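Melanin biosynthesis protein TyrA, putative (Shewanella oneidensis, PDB 2IIZ) binds heme b and is probably a peroxidase of the dye-decolorizing (DyP) family. Local coordinates at residues G13-G18 with V165-S170; F63-A68 with S297-P302; G178-V183 with R263-F268; L242-P247 with I259-T264. One frame throughout, in Å; residues are numbered along the deposited sequence.

In the fold
Interactions 2, 3 and 4 lie on one antiparallel sheet. In it strands 61-67, 291-301, 179-188, 254-262 and 238-249 run side by side. Interaction 3 touches interaction 2, with centres about 9 Å apart, through backbone bonds between F299 and I181 and between A301 and S179. It touches interaction 4, with centres about 8 Å apart, through Y180 with C262 and H182 with S260. Interaction 1 packs an N-terminal loop and helix 160-166 beside this sheet, its centre about 9 Å from that of interaction 4. Only interactions 3 and 4 reach the heme, whose iron has H225 as axial ligand; the side chain of A166 stays about 13 Å from the heme and that of S298 about 12 Å.

Interaction 1 of 4, residues G13-G18 with V165-S170; sequences GVCAEG and VALVGS
C15 and V14, neighbours in a loop, meet A166 and L167, neighbours at the end of a helix, and each of the first two touches each of the second two. The most prominent bump is the sulfur. C15 SG projects into the shallow step between the two residues it faces, resting 3.7 Å from A166 CB and 4.3 Å from L167 CG. Its torsion explains the reach: CB already faces the helix end, and with SG opposite the carbonyl carbon, beside the backbone N (chi1 -64°), the sulfur comes up to the alanine methyl. V14 supplies a second, blunter bump. One methyl of its fork, CG1, lies 4.4 Å from A166 CB, so the methyl of A166 faces both V14 and C15. L167 is the first residue to leave helical geometry, and its CD2, the branch not extended from CA, meets V14 CG1. No hydrogen bond crosses here; shape alone joins the segments. Polar fastening comes from elsewhere: R162 NE of the same helix binds C15 O, while Q244 NE2 binds the backbone oxygens of V14 and A16. V14 and A166 both also touch T261 of strand 254-262. The contact is thus plain packing of an N-terminal loop, just ahead of strand 21-29, against the C-terminal end of helix 160-166 beside the antiparallel sheet of this DyP-type fold.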
# COMPACT_ATOMS: atom_id res chain seq x y z
N GLY A 13 -10.71 3.59 18.23
CA GLY A 13 -10.77 3.45 16.76
C GLY A 13 -12.12 2.95 16.27
O GLY A 13 -12.36 2.91 15.08
N VAL A 14 -13.01 2.57 17.18
CA VAL A 14 -14.27 1.95 16.78
C VAL A 14 -15.18 2.96 16.16
O VAL A 14 -15.79 2.70 15.11
CB VAL A 14 -15.02 1.33 17.96
CG1 VAL A 14 -16.35 0.74 17.47
CG2 VAL A 14 -14.19 0.22 18.61
N CYS A 15 -15.28 4.12 16.82
CA CYS A 15 -16.14 5.22 16.39
C CYS A 15 -15.36 6.37 15.74
O CYS A 15 -15.93 7.42 15.45
CB CYS A 15 -16.90 5.78 17.58
SG CYS A 15 -18.06 4.65 18.35
N ALA A 16 -14.07 6.19 15.49
CA ALA A 16 -13.25 7.30 15.02
C ALA A 16 -13.81 7.88 13.73
O ALA A 16 -14.39 7.15 12.91
CB ALA A 16 -11.81 6.86 14.80
N GLU A 17 -13.65 9.18 13.57
CA GLU A 17 -13.91 9.83 12.28
C GLU A 17 -12.93 9.28 11.24
O GLU A 17 -11.92 8.64 11.57
CB GLU A 17 -13.76 11.35 12.39
CG GLU A 17 -14.80 12.04 13.27
CD GLU A 17 -16.23 11.88 12.76
OE1 GLU A 17 -16.39 11.69 11.53
OE2 GLU A 17 -17.19 11.94 13.58
N GLY A 18 -13.24 9.53 9.97
CA GLY A 18 -12.45 8.97 8.84
C GLY A 18 -10.99 9.39 8.82
O GLY A 18 -10.65 10.39 9.46
N VAL A 165 -25.07 4.04 18.43
CA VAL A 165 -25.26 2.95 17.45
C VAL A 165 -24.22 1.86 17.63
O VAL A 165 -24.55 0.68 17.59
CB VAL A 165 -25.19 3.48 15.99
CG1 VAL A 165 -25.19 2.33 14.97
CG2 VAL A 165 -26.36 4.39 15.72
N ALA A 166 -22.96 2.25 17.82
CA ALA A 166 -21.84 1.31 17.75
C ALA A 166 -21.58 0.50 19.01
O ALA A 166 -21.21 -0.67 18.91
CB ALA A 166 -20.56 2.05 17.35
N LEU A 167 -21.77 1.11 20.18
CA LEU A 167 -21.29 0.55 21.44
C LEU A 167 -22.36 -0.16 22.27
O LEU A 167 -23.48 0.35 22.44
CB LEU A 167 -20.65 1.65 22.30
CG LEU A 167 -19.46 2.40 21.71
CD1 LEU A 167 -18.95 3.47 22.68
CD2 LEU A 167 -18.33 1.46 21.34
N VAL A 168 -22.01 -1.33 22.80
CA VAL A 168 -22.87 -2.04 23.75
C VAL A 168 -23.01 -1.16 24.98
O VAL A 168 -22.06 -0.45 25.37
CB VAL A 168 -22.27 -3.39 24.17
CG2 VAL A 168 -22.00 -4.29 22.97
N GLY A 169 -24.21 -1.21 25.59
CA GLY A 169 -24.53 -0.45 26.79
C GLY A 169 -24.96 -1.37 27.93
O GLY A 169 -24.48 -2.50 28.05
N SER A 170 -25.88 -0.90 28.77
CA SER A 170 -26.25 -1.68 29.95
C SER A 170 -27.21 -2.85 29.66
O SER A 170 -27.59 -3.55 30.58
CB SER A 170 -26.76 -0.77 31.07
OG SER A 170 -27.65 0.21 30.56

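Interaction 2 of 4, residues F63-A68 with S297-P302; sequences FVAIGA and SSFFAP
I66 and F300 exchange two backbone hydrogen bonds, I66 N to F300 O at 2.8 Å and F300 N to I66 O at 2.9 Å, as an antiparallel hydrogen-bonded pair. A third bond, A68 N to S298 O at 3.0 Å, carries the ladder past G67, which pairs with F299. Around this core the side chains divide between two faces. On one, A65 CB sits against both F299 CB and A301 CB, each at 3.7 Å. F299 has its CG opposite the carbonyl carbon, beside the backbone N (chi1 -53°), which lets CD1 lie 3.7 Å from G67 CA, where a glycine presents only backbone. On the other, the side chains of I66 and P302 cross at about a right angle, I66 CD1 4.1 Å from P302 CG. These strands, 61-67 and 291-301, join the N-terminal and C-terminal family regions of the DyP-type peroxidase in one antiparallel sheet. Backbone bonds continue to the neighbouring strands: F63 and A65 to H106 and F104, F299 to I181. In the second shell F63 stacks on H106 and F300 meets Y180 edge-to-face. Farther out, S298 OG is held by K84 O, and W71 touches both I66 and P302.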
# COMPACT_ATOMS: atom_id res chain seq x y z
N PHE A 63 -8.12 -0.30 16.87
CA PHE A 63 -8.69 -1.24 17.79
C PHE A 63 -8.21 -2.65 17.53
O PHE A 63 -7.78 -2.97 16.43
CB PHE A 63 -10.23 -1.13 17.85
CG PHE A 63 -10.96 -1.59 16.62
CD1 PHE A 63 -11.09 -2.93 16.32
CD2 PHE A 63 -11.54 -0.67 15.77
CE1 PHE A 63 -11.78 -3.35 15.17
CE2 PHE A 63 -12.22 -1.08 14.64
CZ PHE A 63 -12.34 -2.43 14.35
N VAL A 64 -8.26 -3.48 18.58
CA VAL A 64 -8.12 -4.93 18.51
C VAL A 64 -9.46 -5.60 18.81
O VAL A 64 -10.08 -5.32 19.84
CB VAL A 64 -7.14 -5.49 19.55
CG1 VAL A 64 -6.77 -6.94 19.22
CG2 VAL A 64 -5.89 -4.64 19.61
N ALA A 65 -9.88 -6.47 17.89
CA ALA A 65 -11.09 -7.27 18.02
C ALA A 65 -10.76 -8.74 17.87
O ALA A 65 -9.72 -9.10 17.32
CB ALA A 65 -12.10 -6.88 16.99
N ILE A 66 -11.68 -9.57 18.36
CA ILE A 66 -11.46 -10.99 18.62
C ILE A 66 -12.52 -11.85 17.91
O ILE A 66 -13.71 -11.59 18.02
CB ILE A 66 -11.53 -11.22 20.14
CG1 ILE A 66 -10.32 -10.56 20.81
CG2 ILE A 66 -11.58 -12.70 20.50
CD1 ILE A 66 -10.62 -10.10 22.17
N GLY A 67 -12.08 -12.89 17.19
CA GLY A 67 -12.99 -13.64 16.32
C GLY A 67 -14.08 -14.39 17.08
O GLY A 67 -13.87 -14.83 18.21
N ALA A 68 -15.25 -14.52 16.46
CA ALA A 68 -16.38 -15.19 17.11
C ALA A 68 -16.06 -16.63 17.50
O ALA A 68 -16.45 -17.11 18.58
CB ALA A 68 -17.61 -15.14 16.20
N SER A 297 -16.25 -12.17 8.15
CA SER A 297 -15.71 -12.44 9.48
C SER A 297 -16.51 -11.72 10.56
O SER A 297 -16.79 -10.52 10.41
CB SER A 297 -14.26 -11.96 9.57
OG SER A 297 -13.44 -12.41 8.51
N SER A 298 -16.87 -12.43 11.63
CA SER A 298 -17.49 -11.83 12.81
C SER A 298 -16.46 -11.69 13.93
O SER A 298 -15.69 -12.63 14.19
CB SER A 298 -18.68 -12.67 13.30
OG SER A 298 -19.50 -11.93 14.20
N PHE A 299 -16.44 -10.53 14.59
CA PHE A 299 -15.55 -10.25 15.72
C PHE A 299 -16.31 -9.52 16.84
O PHE A 299 -17.41 -9.02 16.64
CB PHE A 299 -14.38 -9.33 15.33
CG PHE A 299 -13.58 -9.77 14.14
CD1 PHE A 299 -12.51 -10.65 14.28
CD2 PHE A 299 -13.87 -9.29 12.87
CE1 PHE A 299 -11.76 -11.06 13.18
CE2 PHE A 299 -13.12 -9.68 11.76
CZ PHE A 299 -12.07 -10.57 11.91
N PHE A 300 -15.69 -9.47 18.01
CA PHE A 300 -16.10 -8.54 19.07
C PHE A 300 -14.86 -7.76 19.48
O PHE A 300 -13.81 -8.34 19.74
CB PHE A 300 -16.72 -9.25 20.29
CG PHE A 300 -17.48 -8.32 21.23
CD1 PHE A 300 -18.77 -7.91 20.94
CD2 PHE A 300 -16.90 -7.88 22.41
CE1 PHE A 300 -19.46 -7.06 21.80
CE2 PHE A 300 -17.59 -7.03 23.27
CZ PHE A 300 -18.87 -6.63 22.97
N ALA A 301 -15.00 -6.44 19.50
CA ALA A 301 -13.98 -5.53 19.96
C ALA A 301 -14.39 -5.05 21.35
O ALA A 301 -15.26 -4.18 21.48
CB ALA A 301 -13.86 -4.35 19.02
N PRO A 302 -13.79 -5.61 22.40
CA PRO A 302 -14.24 -5.15 23.72
C PRO A 302 -13.73 -3.75 24.08
O PRO A 302 -12.98 -3.12 23.33
CB PRO A 302 -13.67 -6.21 24.68
CG PRO A 302 -13.05 -7.28 23.82
CD PRO A 302 -12.73 -6.63 22.51

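Interaction 3 of 4, residues G178-V183 with R263-F268; sequences GSYIHV and RTPDHF. With HEM (protoporphyrin IX containing Fe), chain C.
Y180 and H182, on strand 179-188 of the antiparallel sheet, pack against the turn and first residues of helix 266-276, so the contact is a strand-to-helix packing beside the heme pocket of the DyP-type fold. Y180 comes first. P265 lies over one face of its ring, with CD 3.8 Å from the centroid and 13° off the normal, a CH-pi contact. At the ring's edge R263 O lies in the ring plane, 3.1 Å from Y180 CE2, while Y180 OH is held beyond the segments by M82 N. Two residues on, H182 stacks on F268: the rings are offset, their planes only 10° apart and centroids 4.6 Å apart. F268 is brought there by a CG opposite its backbone N (chi1 163°), which swings the ring back to the strand. H182 CB also stands over the centre of the phenyl face, a second CH-pi contact, and H182 CE1 reaches P265 CB at 3.8 Å. Replacing F268 with an alanine would probably strip H182 of its stacking partner and open a gap beside the heme vinyl group. That vinyl approaches obliquely from the opposite side of the phenyl ring to H182, with HEM CBC 3.2 Å from F268 CD1.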
# COMPACT_ATOMS: atom_id res chain seq x y z
N GLY A 178 -18.05 -2.19 24.30
CA GLY A 178 -17.62 -3.05 23.20
C GLY A 178 -18.54 -2.92 22.00
O GLY A 178 -19.65 -2.42 22.13
N SER A 179 -18.06 -3.36 20.84
CA SER A 179 -18.85 -3.32 19.59
C SER A 179 -18.83 -4.66 18.82
O SER A 179 -17.86 -5.42 18.87
CB SER A 179 -18.31 -2.18 18.71
OG SER A 179 -19.10 -1.97 17.56
N TYR A 180 -19.92 -4.95 18.11
CA TYR A 180 -19.96 -6.14 17.24
C TYR A 180 -19.47 -5.76 15.85
O TYR A 180 -20.01 -4.84 15.21
CB TYR A 180 -21.36 -6.75 17.18
CG TYR A 180 -21.81 -7.41 18.47
CD1 TYR A 180 -21.44 -8.71 18.79
CD2 TYR A 180 -22.62 -6.73 19.38
CE1 TYR A 180 -21.86 -9.32 19.99
CE2 TYR A 180 -23.04 -7.32 20.57
CZ TYR A 180 -22.66 -8.62 20.87
OH TYR A 180 -23.10 -9.19 22.06
N ILE A 181 -18.45 -6.46 15.39
CA ILE A 181 -17.77 -6.08 14.16
C ILE A 181 -17.88 -7.15 13.08
O ILE A 181 -17.74 -8.32 13.35
CB ILE A 181 -16.30 -5.73 14.48
CG1 ILE A 181 -16.31 -4.58 15.50
CG2 ILE A 181 -15.51 -5.38 13.21
CD1 ILE A 181 -15.00 -3.94 15.75
N HIS A 182 -18.16 -6.73 11.85
CA HIS A 182 -18.20 -7.65 10.72
C HIS A 182 -17.39 -7.05 9.58
O HIS A 182 -17.47 -5.84 9.31
CB HIS A 182 -19.63 -7.88 10.25
CG HIS A 182 -20.49 -8.60 11.24
ND1 HIS A 182 -21.31 -7.95 12.13
CD2 HIS A 182 -20.65 -9.93 11.49
CE1 HIS A 182 -21.94 -8.83 12.89
NE2 HIS A 182 -21.56 -10.04 12.52
N VAL A 183 -16.62 -7.90 8.91
CA VAL A 183 -15.71 -7.45 7.89
C VAL A 183 -15.97 -8.29 6.63
O VAL A 183 -16.01 -9.53 6.68
CB VAL A 183 -14.27 -7.61 8.39
CG1 VAL A 183 -13.27 -7.09 7.39
CG2 VAL A 183 -14.11 -6.91 9.74
N ARG A 263 -23.80 -2.12 18.22
CA ARG A 263 -24.01 -2.66 19.56
C ARG A 263 -24.74 -4.00 19.51
O ARG A 263 -24.77 -4.72 20.52
CB ARG A 263 -24.80 -1.68 20.42
CG ARG A 263 -26.30 -1.78 20.29
CD ARG A 263 -26.94 -0.48 20.69
NE ARG A 263 -26.82 -0.23 22.12
CZ ARG A 263 -27.27 0.87 22.72
NH1 ARG A 263 -27.88 1.82 22.02
NH2 ARG A 263 -27.11 1.01 24.03
N THR A 264 -25.34 -4.33 18.36
CA THR A 264 -25.98 -5.63 18.15
C THR A 264 -25.58 -6.19 16.79
O THR A 264 -25.47 -5.43 15.82
CB THR A 264 -27.53 -5.54 18.28
OG1 THR A 264 -28.10 -6.79 17.90
CG2 THR A 264 -28.12 -4.45 17.41
N PRO A 265 -25.35 -7.51 16.70
CA PRO A 265 -24.92 -8.10 15.42
C PRO A 265 -26.03 -8.36 14.37
O PRO A 265 -25.72 -8.65 13.22
CB PRO A 265 -24.30 -9.44 15.85
CG PRO A 265 -25.05 -9.82 17.11
CD PRO A 265 -25.47 -8.53 17.77
N ASP A 266 -27.30 -8.26 14.74
CA ASP A 266 -28.34 -8.60 13.76
C ASP A 266 -28.65 -7.44 12.79
O ASP A 266 -29.26 -7.65 11.74
CB ASP A 266 -29.59 -9.24 14.40
CG ASP A 266 -30.05 -8.52 15.62
OD1 ASP A 266 -29.56 -7.39 15.83
OD2 ASP A 266 -30.89 -9.08 16.38
N HIS A 267 -28.23 -6.23 13.14
CA HIS A 267 -28.39 -5.10 12.23
C HIS A 267 -27.70 -5.33 10.89
O HIS A 267 -28.34 -5.29 9.84
CB HIS A 267 -27.89 -3.82 12.88
CG HIS A 267 -28.83 -3.28 13.91
ND1 HIS A 267 -28.73 -2.00 14.40
CD2 HIS A 267 -29.89 -3.85 14.53
CE1 HIS A 267 -29.68 -1.80 15.29
NE2 HIS A 267 -30.40 -2.91 15.39
N PHE A 268 -26.39 -5.58 10.92
CA PHE A 268 -25.64 -5.94 9.69
C PHE A 268 -26.30 -7.13 8.98
O PHE A 268 -26.41 -7.14 7.76
CB PHE A 268 -24.20 -6.28 10.03
CG PHE A 268 -23.46 -7.05 8.95
CD1 PHE A 268 -22.85 -6.40 7.90
CD2 PHE A 268 -23.37 -8.44 9.01
CE1 PHE A 268 -22.18 -7.11 6.91
CE2 PHE A 268 -22.70 -9.15 8.02
CZ PHE A 268 -22.10 -8.48 6.98
CHA HEM C . -24.97 3.41 1.97
CHB HEM C . -21.49 1.78 -0.94
CHC HEM C . -21.68 -2.53 1.12
CHD HEM C . -24.73 -0.79 4.39
C1A HEM C . -24.03 3.33 0.97
C2A HEM C . -23.72 4.39 0.03
C3A HEM C . -22.75 3.92 -0.77
C4A HEM C . -22.43 2.58 -0.36
CMA HEM C . -22.07 4.64 -1.95
CAA HEM C . -24.40 5.78 -0.01
CBA HEM C . -23.66 6.81 0.85
CGA HEM C . -23.96 6.62 2.32
O1A HEM C . -23.08 6.13 3.08
O2A HEM C . -25.10 6.96 2.75
C1B HEM C . -21.26 0.47 -0.64
C2B HEM C . -20.32 -0.38 -1.34
C3B HEM C . -20.38 -1.58 -0.76
C4B HEM C . -21.35 -1.51 0.31
CMB HEM C . -19.46 0.10 -2.53
CAB HEM C . -19.60 -2.87 -1.08
CBB HEM C . -19.27 -3.17 -2.33
C1C HEM C . -22.54 -2.43 2.17
C2C HEM C . -22.91 -3.52 3.02
C3C HEM C . -23.77 -3.05 3.93
C4C HEM C . -23.94 -1.64 3.67
CMC HEM C . -22.37 -4.95 2.83
CAC HEM C . -24.47 -3.80 5.08
CBC HEM C . -24.33 -5.12 5.32
C1D HEM C . -25.06 0.49 4.06
C2D HEM C . -25.91 1.34 4.86
C3D HEM C . -25.98 2.66 4.10
C4D HEM C . -25.17 2.46 2.93
CMD HEM C . -26.59 0.98 6.20
CAD HEM C . -26.75 3.93 4.48
CBD HEM C . -28.08 3.90 3.75
CGD HEM C . -29.04 4.95 4.27
O1D HEM C . -29.26 5.97 3.54
O2D HEM C . -29.59 4.75 5.38
NA HEM C . -23.23 2.23 0.71
NB HEM C . -21.88 -0.24 0.36
NC HEM C . -23.18 -1.28 2.58
ND HEM C . -24.65 1.18 2.94
FE HEM C . -23.36 0.42 1.50

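Interaction 4 of 4, residues L242-P247 with I259-T264; sequences LRQSMP and ISTCRT. With HEM (protoporphyrin IX containing Fe), chain C.
R243, whose CA and CB rest against I259 O across a beta hairpin, lays its guanidinium flat over the heme: the pyrrole carbon HEM C3D lies 3.5 Å from the guanidinium plane, over its centre. At the edge, in the guanidinium plane, stands the propionate carbon CGA, and its oxygen O1A takes two bonds, from R243 NH1 at 2.9 Å and from R243 NH2 at 3.0 Å. A bend at chi3 (-74°) turns the group onto the porphyrin, and NH1 also forms a salt bridge with D152 OD1. This Arg-Asp pair beside the porphyrin is consistent with the distal side of DyP-type peroxidases. With a leucine in its place, the propionate would probably be left without its charged mate and D152 without this salt bridge. Away from the heme the hairpin strands are zipped together. L242 N bonds to T261 O at 3.0 Å, and L242 O accepts T261 OG1 as well as, weakly, T261 N; the 2.5 Å between T261 OG1 and L242 O is implausibly short, its exact length doubtful. The threonine oxygen faces L242 O from between its own backbone N and carbonyl carbon (chi1 71°). Q244, whose OE1 is held by R108, gives its backbone N to I259 O. Strand 238-249 then breaks, and a side chain takes over: I259 N bonds almost straight (166°) to S245 OG at 3.2 Å.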
# COMPACT_ATOMS: atom_id res chain seq x y z
N LEU A 242 -22.69 1.65 12.23
CA LEU A 242 -21.65 2.62 11.97
C LEU A 242 -20.58 1.95 11.14
O LEU A 242 -19.84 1.11 11.62
CB LEU A 242 -21.06 3.20 13.26
CG LEU A 242 -19.88 4.16 13.03
CD1 LEU A 242 -20.35 5.53 12.56
CD2 LEU A 242 -19.03 4.25 14.26
N ARG A 243 -20.51 2.33 9.88
CA ARG A 243 -19.53 1.74 8.99
C ARG A 243 -18.23 2.47 9.08
O ARG A 243 -18.21 3.69 9.28
CB ARG A 243 -20.00 1.82 7.56
CG ARG A 243 -21.16 0.93 7.24
CD ARG A 243 -21.79 1.42 5.95
NE ARG A 243 -22.55 2.65 6.18
CZ ARG A 243 -22.74 3.62 5.30
NH1 ARG A 243 -22.20 3.55 4.08
NH2 ARG A 243 -23.46 4.67 5.65
N GLN A 244 -17.15 1.73 8.92
CA GLN A 244 -15.81 2.27 8.96
C GLN A 244 -15.03 1.82 7.74
O GLN A 244 -13.82 1.70 7.83
CB GLN A 244 -15.11 1.76 10.22
CG GLN A 244 -15.62 2.35 11.54
CD GLN A 244 -15.19 3.79 11.78
OE1 GLN A 244 -14.57 4.42 10.93
NE2 GLN A 244 -15.53 4.32 12.96
N SER A 245 -15.72 1.57 6.62
CA SER A 245 -15.10 0.95 5.45
C SER A 245 -14.19 1.89 4.71
O SER A 245 -14.35 3.11 4.82
CB SER A 245 -16.15 0.50 4.45
OG SER A 245 -17.27 -0.02 5.09
N MSE A 246 -13.25 1.34 3.95
CA MSE A 246 -12.36 2.13 3.10
C MSE A 246 -12.02 1.38 1.82
O MSE A 246 -12.05 0.16 1.82
CB MSE A 246 -11.09 2.41 3.86
CG MSE A 246 -11.37 3.20 5.12
SE MSE A 246 -9.89 3.99 5.95
CE MSE A 246 -9.22 5.08 4.49
N PRO A 247 -11.70 2.10 0.72
CA PRO A 247 -11.16 1.42 -0.46
C PRO A 247 -9.88 0.69 -0.08
O PRO A 247 -9.25 1.07 0.90
CB PRO A 247 -10.81 2.58 -1.41
CG PRO A 247 -11.74 3.67 -1.01
CD PRO A 247 -11.83 3.55 0.49
N ILE A 259 -16.51 -2.69 6.65
CA ILE A 259 -16.48 -2.90 8.08
C ILE A 259 -17.74 -2.34 8.72
O ILE A 259 -18.01 -1.16 8.57
CB ILE A 259 -15.24 -2.24 8.70
CG1 ILE A 259 -13.97 -2.73 7.95
CG2 ILE A 259 -15.19 -2.53 10.20
CD1 ILE A 259 -12.67 -2.30 8.56
N SER A 260 -18.49 -3.18 9.41
CA SER A 260 -19.64 -2.74 10.21
C SER A 260 -19.33 -2.79 11.70
O SER A 260 -18.69 -3.72 12.17
CB SER A 260 -20.85 -3.61 9.94
OG SER A 260 -21.90 -3.33 10.86
N THR A 261 -19.79 -1.77 12.44
CA THR A 261 -19.62 -1.69 13.88
C THR A 261 -20.97 -1.36 14.49
O THR A 261 -21.65 -0.46 14.02
CB THR A 261 -18.62 -0.60 14.28
OG1 THR A 261 -19.18 0.70 14.04
CG2 THR A 261 -17.31 -0.73 13.50
N CYS A 262 -21.36 -2.09 15.53
CA CYS A 262 -22.72 -2.01 16.04
C CYS A 262 -22.85 -2.62 17.44
O CYS A 262 -22.11 -3.52 17.80
CB CYS A 262 -23.64 -2.74 15.07
SG CYS A 262 -25.42 -2.46 15.30
N ARG A 263 -23.80 -2.12 18.22
CA ARG A 263 -24.01 -2.66 19.56
C ARG A 263 -24.74 -4.00 19.51
O ARG A 263 -24.77 -4.72 20.52
CB ARG A 263 -24.80 -1.68 20.42
CG ARG A 263 -26.30 -1.78 20.29
CD ARG A 263 -26.94 -0.48 20.69
NE ARG A 263 -26.82 -0.23 22.12
CZ ARG A 263 -27.27 0.87 22.72
NH1 ARG A 263 -27.88 1.82 22.02
NH2 ARG A 263 -27.11 1.01 24.03
N THR A 264 -25.34 -4.33 18.36
CA THR A 264 -25.98 -5.63 18.15
C THR A 264 -25.58 -6.19 16.79
O THR A 264 -25.47 -5.43 15.82
CB THR A 264 -27.53 -5.54 18.28
OG1 THR A 264 -28.10 -6.79 17.90
CG2 THR A 264 -28.12 -4.45 17.41
CHA HEM C . -24.97 3.41 1.97
CHB HEM C . -21.49 1.78 -0.94
CHC HEM C . -21.68 -2.53 1.12
CHD HEM C . -24.73 -0.79 4.39
C1A HEM C . -24.03 3.33 0.97
C2A HEM C . -23.72 4.39 0.03
C3A HEM C . -22.75 3.92 -0.77
C4A HEM C . -22.43 2.58 -0.36
CMA HEM C . -22.07 4.64 -1.95
CAA HEM C . -24.40 5.78 -0.01
CBA HEM C . -23.66 6.81 0.85
CGA HEM C . -23.96 6.62 2.32
O1A HEM C . -23.08 6.13 3.08
O2A HEM C . -25.10 6.96 2.75
C1B HEM C . -21.26 0.47 -0.64
C2B HEM C . -20.32 -0.38 -1.34
C3B HEM C . -20.38 -1.58 -0.76
C4B HEM C . -21.35 -1.51 0.31
CMB HEM C . -19.46 0.10 -2.53
CAB HEM C . -19.60 -2.87 -1.08
CBB HEM C . -19.27 -3.17 -2.33
C1C HEM C . -22.54 -2.43 2.17
C2C HEM C . -22.91 -3.52 3.02
C3C HEM C . -23.77 -3.05 3.93
C4C HEM C . -23.94 -1.64 3.67
CMC HEM C . -22.37 -4.95 2.83
CAC HEM C . -24.47 -3.80 5.08
CBC HEM C . -24.33 -5.12 5.32
C1D HEM C . -25.06 0.49 4.06
C2D HEM C . -25.91 1.34 4.86
C3D HEM C . -25.98 2.66 4.10
C4D HEM C . -25.17 2.46 2.93
CMD HEM C . -26.59 0.98 6.20
CAD HEM C . -26.75 3.93 4.48
CBD HEM C . -28.08 3.90 3.75
CGD HEM C . -29.04 4.95 4.27
O1D HEM C . -29.26 5.97 3.54
O2D HEM C . -29.59 4.75 5.38
NA HEM C . -23.23 2.23 0.71
NB HEM C . -21.88 -0.24 0.36
NC HEM C . -23.18 -1.28 2.58
ND HEM C . -24.65 1.18 2.94
FE HEM C . -23.36 0.42 1.50